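Local atomic coordinates of DUF3248 domain-containing protein (Thermus thermophilus, PDB entry 2E6X), a protein that is of unknown function but folds as a small alpha/beta domain of the DUF3248 family, with two copies packed together in the assembly. Residues Asp24-Arg29 with Gly60-Glu65; Met17-Asp22 with Leu46-Ala51; Gln11-Arg16 with Val30-Ala35. All blocks are in the same frame, centred on the assembly; numbering follows the deposited sequence.

Contact 1 (Asp24-Arg29 with Gly60-Glu65); sequences DVLVVR and GRVRVE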
# COMPACT_ATOMS: atom_id res chain seq x y z
N ASP A 24 -15.07 3.01 -9.55
CA ASP A 24 -14.67 1.67 -9.20
C ASP A 24 -13.14 1.60 -9.14
O ASP A 24 -12.51 0.96 -9.96
CB ASP A 24 -15.24 0.72 -10.25
CG ASP A 24 -15.09 -0.72 -9.86
OD1 ASP A 24 -15.35 -1.02 -8.69
OD2 ASP A 24 -14.71 -1.53 -10.71
N VAL A 25 -12.54 2.27 -8.15
CA VAL A 25 -11.09 2.30 -8.02
C VAL A 25 -10.64 2.10 -6.56
O VAL A 25 -11.20 2.73 -5.64
CB VAL A 25 -10.57 3.65 -8.52
CG1 VAL A 25 -9.08 3.76 -8.28
CG2 VAL A 25 -10.87 3.80 -10.05
N LEU A 26 -9.63 1.25 -6.36
CA LEU A 26 -9.08 1.04 -5.03
C LEU A 26 -8.08 2.17 -4.78
O LEU A 26 -7.18 2.39 -5.59
CB LEU A 26 -8.34 -0.31 -4.90
CG LEU A 26 -7.58 -0.39 -3.55
CD1 LEU A 26 -8.62 -0.65 -2.41
CD2 LEU A 26 -6.53 -1.51 -3.58
N VAL A 27 -8.25 2.89 -3.67
CA VAL A 27 -7.32 3.97 -3.37
C VAL A 27 -6.41 3.58 -2.20
O VAL A 27 -6.86 3.03 -1.18
CB VAL A 27 -8.09 5.29 -3.02
CG1 VAL A 27 -7.13 6.38 -2.58
CG2 VAL A 27 -8.93 5.77 -4.26
N VAL A 28 -5.12 3.77 -2.38
CA VAL A 28 -4.18 3.53 -1.29
C VAL A 28 -3.57 4.87 -0.95
O VAL A 28 -3.06 5.60 -1.84
CB VAL A 28 -3.11 2.53 -1.70
CG1 VAL A 28 -1.97 2.50 -0.66
CG2 VAL A 28 -3.78 1.15 -1.82
N ARG A 29 -3.69 5.26 0.32
CA ARG A 29 -3.09 6.53 0.71
C ARG A 29 -1.92 6.22 1.62
O ARG A 29 -2.03 5.37 2.51
CB ARG A 29 -4.11 7.42 1.43
CG ARG A 29 -5.22 7.84 0.54
CD ARG A 29 -6.29 8.57 1.30
NE ARG A 29 -7.28 9.11 0.35
CZ ARG A 29 -8.45 9.58 0.71
NH1 ARG A 29 -8.79 9.58 2.01
NH2 ARG A 29 -9.30 10.02 -0.22
N GLY A 60 -5.63 -3.66 -12.19
CA GLY A 60 -4.90 -2.41 -12.29
C GLY A 60 -5.71 -1.16 -11.94
O GLY A 60 -5.23 -0.03 -12.16
N ARG A 61 -6.91 -1.34 -11.39
CA ARG A 61 -7.77 -0.18 -10.99
C ARG A 61 -7.40 0.28 -9.57
O ARG A 61 -8.17 0.07 -8.61
CB ARG A 61 -9.26 -0.56 -10.98
CG ARG A 61 -9.84 -0.89 -12.35
CD ARG A 61 -11.23 -1.49 -12.20
NE ARG A 61 -11.65 -2.21 -13.39
CZ ARG A 61 -11.88 -1.61 -14.56
NH1 ARG A 61 -11.74 -0.29 -14.67
NH2 ARG A 61 -12.26 -2.33 -15.62
N VAL A 62 -6.22 0.89 -9.43
CA VAL A 62 -5.69 1.32 -8.13
C VAL A 62 -4.96 2.66 -8.32
O VAL A 62 -4.29 2.87 -9.32
CB VAL A 62 -4.60 0.38 -7.61
CG1 VAL A 62 -4.29 0.72 -6.14
CG2 VAL A 62 -5.00 -1.03 -7.74
N ARG A 63 -5.11 3.52 -7.33
CA ARG A 63 -4.48 4.81 -7.34
C ARG A 63 -3.78 4.95 -5.99
O ARG A 63 -4.40 4.84 -4.94
CB ARG A 63 -5.49 5.92 -7.51
CG ARG A 63 -4.83 7.33 -7.39
CD ARG A 63 -5.80 8.44 -7.80
NE ARG A 63 -5.24 9.76 -7.49
CZ ARG A 63 -4.38 10.39 -8.29
NH1 ARG A 63 -3.99 9.83 -9.46
NH2 ARG A 63 -3.95 11.60 -7.97
N VAL A 64 -2.48 5.14 -6.03
CA VAL A 64 -1.73 5.33 -4.78
C VAL A 64 -1.56 6.83 -4.59
O VAL A 64 -1.16 7.55 -5.52
CB VAL A 64 -0.38 4.63 -4.83
CG1 VAL A 64 0.42 4.88 -3.46
CG2 VAL A 64 -0.64 3.14 -5.05
N GLU A 65 -1.84 7.30 -3.39
CA GLU A 65 -1.83 8.73 -3.09
C GLU A 65 -0.91 9.12 -1.96
O GLU A 65 -0.95 8.51 -0.89
CB GLU A 65 -3.29 9.17 -2.76
CG GLU A 65 -4.25 8.99 -3.93
CD GLU A 65 -5.71 9.29 -3.59
OE1 GLU A 65 -6.01 9.72 -2.44
OE2 GLU A 65 -6.56 9.09 -4.49
O HOH W 1 -11.92 1.71 -12.58

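Contact 2 (Met17-Asp22 with Leu46-Ala51); sequences MGRAED and LNLPEA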
# COMPACT_ATOMS: atom_id res chain seq x y z
N MSE A 17 -6.63 2.52 3.12
CA MSE A 17 -7.12 2.12 1.82
C MSE A 17 -8.61 1.92 1.83
O MSE A 17 -9.21 1.76 2.89
CB MSE A 17 -6.47 0.84 1.40
CG MSE A 17 -6.63 -0.18 2.47
SE MSE A 17 -5.51 -1.62 2.10
CE MSE A 17 -5.93 -1.91 0.22
N GLY A 18 -9.19 1.89 0.63
CA GLY A 18 -10.62 1.71 0.49
C GLY A 18 -11.02 2.13 -0.91
O GLY A 18 -10.21 2.66 -1.70
N ARG A 19 -12.27 1.89 -1.25
CA ARG A 19 -12.70 2.25 -2.57
C ARG A 19 -13.08 3.72 -2.67
O ARG A 19 -13.59 4.30 -1.71
CB ARG A 19 -13.89 1.38 -3.03
CG ARG A 19 -13.99 1.25 -4.56
CD ARG A 19 -15.41 0.85 -5.00
NE ARG A 19 -16.21 2.06 -5.03
CZ ARG A 19 -17.54 2.11 -4.96
NH1 ARG A 19 -18.27 0.99 -4.87
NH2 ARG A 19 -18.13 3.32 -4.95
N ALA A 20 -12.81 4.33 -3.82
CA ALA A 20 -13.20 5.72 -4.03
C ALA A 20 -14.74 5.71 -3.98
O ALA A 20 -15.36 4.74 -4.40
CB ALA A 20 -12.75 6.15 -5.41
N GLU A 21 -15.35 6.78 -3.48
CA GLU A 21 -16.82 6.84 -3.39
C GLU A 21 -17.59 6.91 -4.69
O GLU A 21 -18.73 6.45 -4.74
CB GLU A 21 -17.28 8.03 -2.55
CG GLU A 21 -17.60 7.65 -1.13
CD GLU A 21 -18.55 8.63 -0.47
OE1 GLU A 21 -18.18 9.82 -0.38
OE2 GLU A 21 -19.67 8.21 -0.07
N ASP A 22 -16.99 7.48 -5.72
CA ASP A 22 -17.68 7.67 -6.99
C ASP A 22 -17.09 6.93 -8.21
O ASP A 22 -17.55 7.15 -9.34
CB ASP A 22 -17.77 9.18 -7.27
CG ASP A 22 -16.40 9.88 -7.30
OD1 ASP A 22 -15.35 9.22 -7.02
OD2 ASP A 22 -16.36 11.10 -7.60
N LEU A 46 -14.41 4.10 0.93
CA LEU A 46 -15.33 3.06 1.39
C LEU A 46 -14.71 1.70 1.68
O LEU A 46 -13.85 1.21 0.89
CB LEU A 46 -16.46 2.88 0.37
CG LEU A 46 -17.44 4.06 0.20
CD1 LEU A 46 -18.37 3.79 -0.96
CD2 LEU A 46 -18.24 4.25 1.51
N ASN A 47 -15.15 1.08 2.78
CA ASN A 47 -14.66 -0.27 3.10
C ASN A 47 -15.10 -1.18 1.97
O ASN A 47 -16.09 -0.90 1.28
CB ASN A 47 -15.29 -0.83 4.39
CG ASN A 47 -15.05 0.07 5.58
OD1 ASN A 47 -13.93 0.55 5.79
ND2 ASN A 47 -16.10 0.30 6.37
N LEU A 48 -14.37 -2.25 1.74
CA LEU A 48 -14.82 -3.19 0.71
C LEU A 48 -14.26 -4.57 1.05
O LEU A 48 -13.25 -4.68 1.77
CB LEU A 48 -14.39 -2.72 -0.70
CG LEU A 48 -12.91 -2.91 -0.99
CD1 LEU A 48 -12.60 -2.38 -2.38
CD2 LEU A 48 -12.11 -2.16 0.02
N PRO A 49 -14.92 -5.63 0.57
CA PRO A 49 -14.45 -6.99 0.84
C PRO A 49 -13.05 -7.19 0.32
O PRO A 49 -12.64 -6.55 -0.66
CB PRO A 49 -15.46 -7.88 0.09
CG PRO A 49 -16.71 -7.03 -0.04
CD PRO A 49 -16.17 -5.62 -0.23
N GLU A 50 -12.30 -8.07 0.98
CA GLU A 50 -10.94 -8.36 0.56
C GLU A 50 -10.91 -8.89 -0.91
O GLU A 50 -9.97 -8.62 -1.67
CB GLU A 50 -10.32 -9.37 1.53
CG GLU A 50 -8.97 -9.88 1.09
CD GLU A 50 -9.04 -11.08 0.15
OE1 GLU A 50 -10.10 -11.73 0.05
OE2 GLU A 50 -8.01 -11.39 -0.46
N ALA A 51 -11.94 -9.64 -1.29
CA ALA A 51 -12.02 -10.19 -2.66
C ALA A 51 -12.16 -9.09 -3.71
O ALA A 51 -11.63 -9.20 -4.85
CB ALA A 51 -13.21 -11.14 -2.77
O HOH W 2 -12.23 2.14 4.32

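Contact 3 (Gln11-Arg16 with Val30-Ala35); sequences QHLVWR and VGLASA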
# COMPACT_ATOMS: atom_id res chain seq x y z
N GLN A 11 11.35 6.52 11.51
CA GLN A 11 10.29 6.90 10.57
C GLN A 11 9.25 5.78 10.48
O GLN A 11 9.58 4.58 10.59
CB GLN A 11 10.86 7.18 9.16
CG GLN A 11 11.67 8.48 9.05
CD GLN A 11 12.42 8.65 7.71
OE1 GLN A 11 12.79 9.76 7.35
NE2 GLN A 11 12.65 7.55 7.00
N HIS A 12 8.00 6.16 10.31
CA HIS A 12 6.94 5.19 10.19
C HIS A 12 6.01 5.77 9.16
O HIS A 12 5.80 6.98 9.14
CB HIS A 12 6.22 4.99 11.52
CG HIS A 12 7.09 4.42 12.61
ND1 HIS A 12 7.88 5.20 13.42
CD2 HIS A 12 7.31 3.13 12.98
CE1 HIS A 12 8.57 4.42 14.24
NE2 HIS A 12 8.24 3.16 14.00
N LEU A 13 5.50 4.91 8.29
CA LEU A 13 4.58 5.30 7.23
C LEU A 13 3.16 4.92 7.63
O LEU A 13 2.94 3.87 8.25
CB LEU A 13 4.94 4.57 5.93
CG LEU A 13 6.35 4.80 5.38
CD1 LEU A 13 6.49 3.99 4.12
CD2 LEU A 13 6.57 6.27 5.08
N VAL A 14 2.19 5.76 7.29
CA VAL A 14 0.80 5.48 7.61
C VAL A 14 0.15 5.02 6.32
O VAL A 14 0.38 5.61 5.26
CB VAL A 14 0.06 6.73 8.10
CG1 VAL A 14 -1.33 6.35 8.65
CG2 VAL A 14 0.90 7.44 9.15
N TRP A 15 -0.64 3.96 6.43
CA TRP A 15 -1.34 3.39 5.29
C TRP A 15 -2.84 3.34 5.54
O TRP A 15 -3.28 2.94 6.62
CB TRP A 15 -0.89 1.96 5.02
CG TRP A 15 0.51 1.85 4.57
CD1 TRP A 15 1.63 1.73 5.36
CD2 TRP A 15 0.98 1.89 3.22
NE1 TRP A 15 2.76 1.71 4.58
CE2 TRP A 15 2.39 1.81 3.27
CE3 TRP A 15 0.34 2.01 1.98
CZ2 TRP A 15 3.17 1.83 2.11
CZ3 TRP A 15 1.13 2.03 0.83
CH2 TRP A 15 2.53 1.94 0.90
N ARG A 16 -3.62 3.74 4.52
CA ARG A 16 -5.08 3.69 4.58
C ARG A 16 -5.55 3.29 3.20
O ARG A 16 -4.93 3.66 2.19
CB ARG A 16 -5.70 5.06 4.93
CG ARG A 16 -5.37 5.61 6.35
CD ARG A 16 -6.03 4.80 7.46
NE ARG A 16 -5.80 5.44 8.76
CZ ARG A 16 -4.75 5.21 9.55
NH1 ARG A 16 -3.82 4.33 9.18
NH2 ARG A 16 -4.62 5.89 10.69
N VAL A 30 -0.80 6.90 1.38
CA VAL A 30 0.41 6.70 2.18
C VAL A 30 1.13 8.01 2.53
O VAL A 30 1.18 8.95 1.72
CB VAL A 30 1.40 5.76 1.45
CG1 VAL A 30 1.92 6.42 0.16
CG2 VAL A 30 2.56 5.45 2.37
N GLY A 31 1.68 8.08 3.73
CA GLY A 31 2.38 9.28 4.15
C GLY A 31 3.17 8.99 5.42
O GLY A 31 3.08 7.89 5.97
N LEU A 32 3.96 9.96 5.87
CA LEU A 32 4.70 9.79 7.11
C LEU A 32 3.74 9.81 8.27
O LEU A 32 2.64 10.37 8.16
CB LEU A 32 5.71 10.91 7.31
CG LEU A 32 6.96 10.88 6.44
CD1 LEU A 32 7.78 12.12 6.71
CD2 LEU A 32 7.76 9.60 6.74
N ALA A 33 4.16 9.26 9.40
CA ALA A 33 3.31 9.25 10.60
C ALA A 33 2.89 10.67 11.01
O ALA A 33 1.80 10.88 11.53
CB ALA A 33 4.04 8.56 11.77
N SER A 34 3.76 11.65 10.78
CA SER A 34 3.46 13.02 11.14
C SER A 34 2.30 13.63 10.33
O SER A 34 1.77 14.67 10.69
CB SER A 34 4.73 13.88 10.99
OG SER A 34 5.31 13.71 9.72
N ALA A 35 1.93 12.95 9.24
CA ALA A 35 0.83 13.40 8.37
C ALA A 35 -0.53 12.78 8.73
O ALA A 35 -1.52 13.03 8.08
CB ALA A 35 1.16 13.07 6.91
O HOH W 3 7.13 9.24 11.01

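Contact 1 (Asp24-Arg29 with Gly60-Glu65)
This is the parallel strand pair of a mixed three-stranded sheet, joined through a crossover that carries helices 36-41 and 50-58. The pairing runs from Leu-26 with Val-62 to Arg-29 with Glu-65. Leu-26 N donates to Arg-61 O at 2.9 Å and Leu-26 O accepts from Arg-63 N at 2.9 Å; Val-28 repeats this with Arg-63 O and Glu-65 N.

Leu-26, Val-28, Val-62 and Val-64 share the apolar face, where Leu-26 CD2 lies 4.1 Å from Val-62 CG1. Helix 50-58 packs there through Val-57, and the second subunit's Val-64 meets Val-62.

The other face carries charge. Glu-65 and Arg-29 run side by side in a salt bridge, Arg-29 NE meeting the syn side of Glu-65 OE1 at 3.1 Å, 31° out of the carboxylate plane. Arg-63 NE makes a weak bond to Glu-65 OE2, so one carboxylate joins two arginines in a salt-bridge network. Val-27 CG1 lies against one face of the carboxylate, 3.4 Å from Glu-65 CD. Arg-29 NH2 goes on to Pro-43 O. Just ahead of both strands, a water donates to Asp-24 O at 2.8 Å and accepts from Arg-61 NH1 at 2.9 Å; Arg-61 NE forms a salt bridge with Glu-59.

Contact 2 (Met17-Asp22 with Leu46-Ala51)
One face of the Arg-19 guanidinium carries a methyl of Leu-46: CD1 sits over it, 4.0 Å from Arg-19 NH2. The edge of the same group is taken by its own chain, since NE and NH2 both grip the carbonyl of the next residue, side-on, with Arg-19 NE 2.9 Å from Ala-20 O. A bend at chi3 (82°) folds the arginine back into this double hold, which fixes the rotation of its flat end. Glu-21 also lends its aliphatic part to Leu-46, Glu-21 CG lying 3.8 Å from Leu-46 CG with the two side chains at about a right angle.

The backbones themselves form a single antiparallel bridge, a hydrogen-bonded pair. Arg-19 N donates to Leu-46 O at 2.7 Å, and Leu-46 N returns a nearly straight bond to Arg-19 O at 2.8 Å. Gly-18 lets the chain run close by, its CA 3.3 Å from Leu-46 O. Leu-48 then turns inward, and its CD1 reaches Arg-19 CB at 4.0 Å.

The bridge lays the approach to helix 50-58, with Pro-49 at its N-cap, along the end of strand 13-19. Leu-48 also packs on Met-53 and Leu-56 of that helix, while its backbone N bonds to Glu-2 of the second subunit. On its other side, Gly-18 pairs with Val-27 of strand 26-32.

Contact 3 (Gln11-Arg16 with Val30-Ala35)
Trp-15 and Val-30 meet on one face of the beta hairpin formed by strands 13-19 and 26-32. They are a non-hydrogen-bonded pair of this antiparallel arrangement, and their side chains run side by side. Val-30 CG2 lies over the six-membered ring of Trp-15, 3.6 Å from its centroid and only 10° off the ring normal, a well-centred CH-pi contact. The valine's first torsion explains the fit: CG2 stands anti to the backbone N, which swings that methyl onto the ring, while CG1 takes the position between N and the carbonyl carbon. Val-30 CB adds a second touch, 3.8 Å from Trp-15 CZ3.

The backbone pairing continues on the neighbouring residues. Val-14 and Gly-31 form the hydrogen-bonded pair next along: Val-14 N to Gly-31 O is 2.7 Å and almost straight (170°), whereas the return bond from Gly-31 N to Val-14 O is longer at 3.2 Å. One pair further, Leu-13 faces Leu-32, and the two diverge at first, yet their tips come back together with CD2 to CD2 at 3.9 Å.

At its open end the hairpin runs into a 3-10 turn, residues 33-35, whose first amide closes the pairing: Ala-33 N donates to His-12 O at 2.8 Å, with a bent N-H angle of 135°. The packing here is tight, Val-14 CG2 pressing to 3.3 Å from Ala-33 CA.

Further out, Val-28 packs against the Trp-15 ring and Met-17 of the second subunit also touches Trp-15, so the tryptophan lies at the subunit interface. Leu-13 and Leu-32 likewise touch the second subunit, at Met-53 and Glu-50. Beside Gly-31, Val-14 faces helix 36-41, packing on Thr-36 and Phe-39, and Ala-33 O is hydrogen-bonded to Thr-36 OG1.

In the fold
From the N terminus, the chain passes through 11-16, 17-22 and 24-29 before any contact is complete; contact 3 closes first, at 30-35, when strand 26-32 returns along strand 13-19 and the hairpin is made. The chain then runs through helix 36-41 to 46-51, where contact 2 closes against the end of strand 13-19. Helix 50-58 follows, and contact 1 closes last as strand 62-66 takes its place beside strand 26-32. Every pair of contacts crosses along the chain and none nests. Contacts 2 and 3, centres about 20 Å apart, hold opposite ends of strand 13-19; contact 1 touches both through strand 26-32, the middle strand.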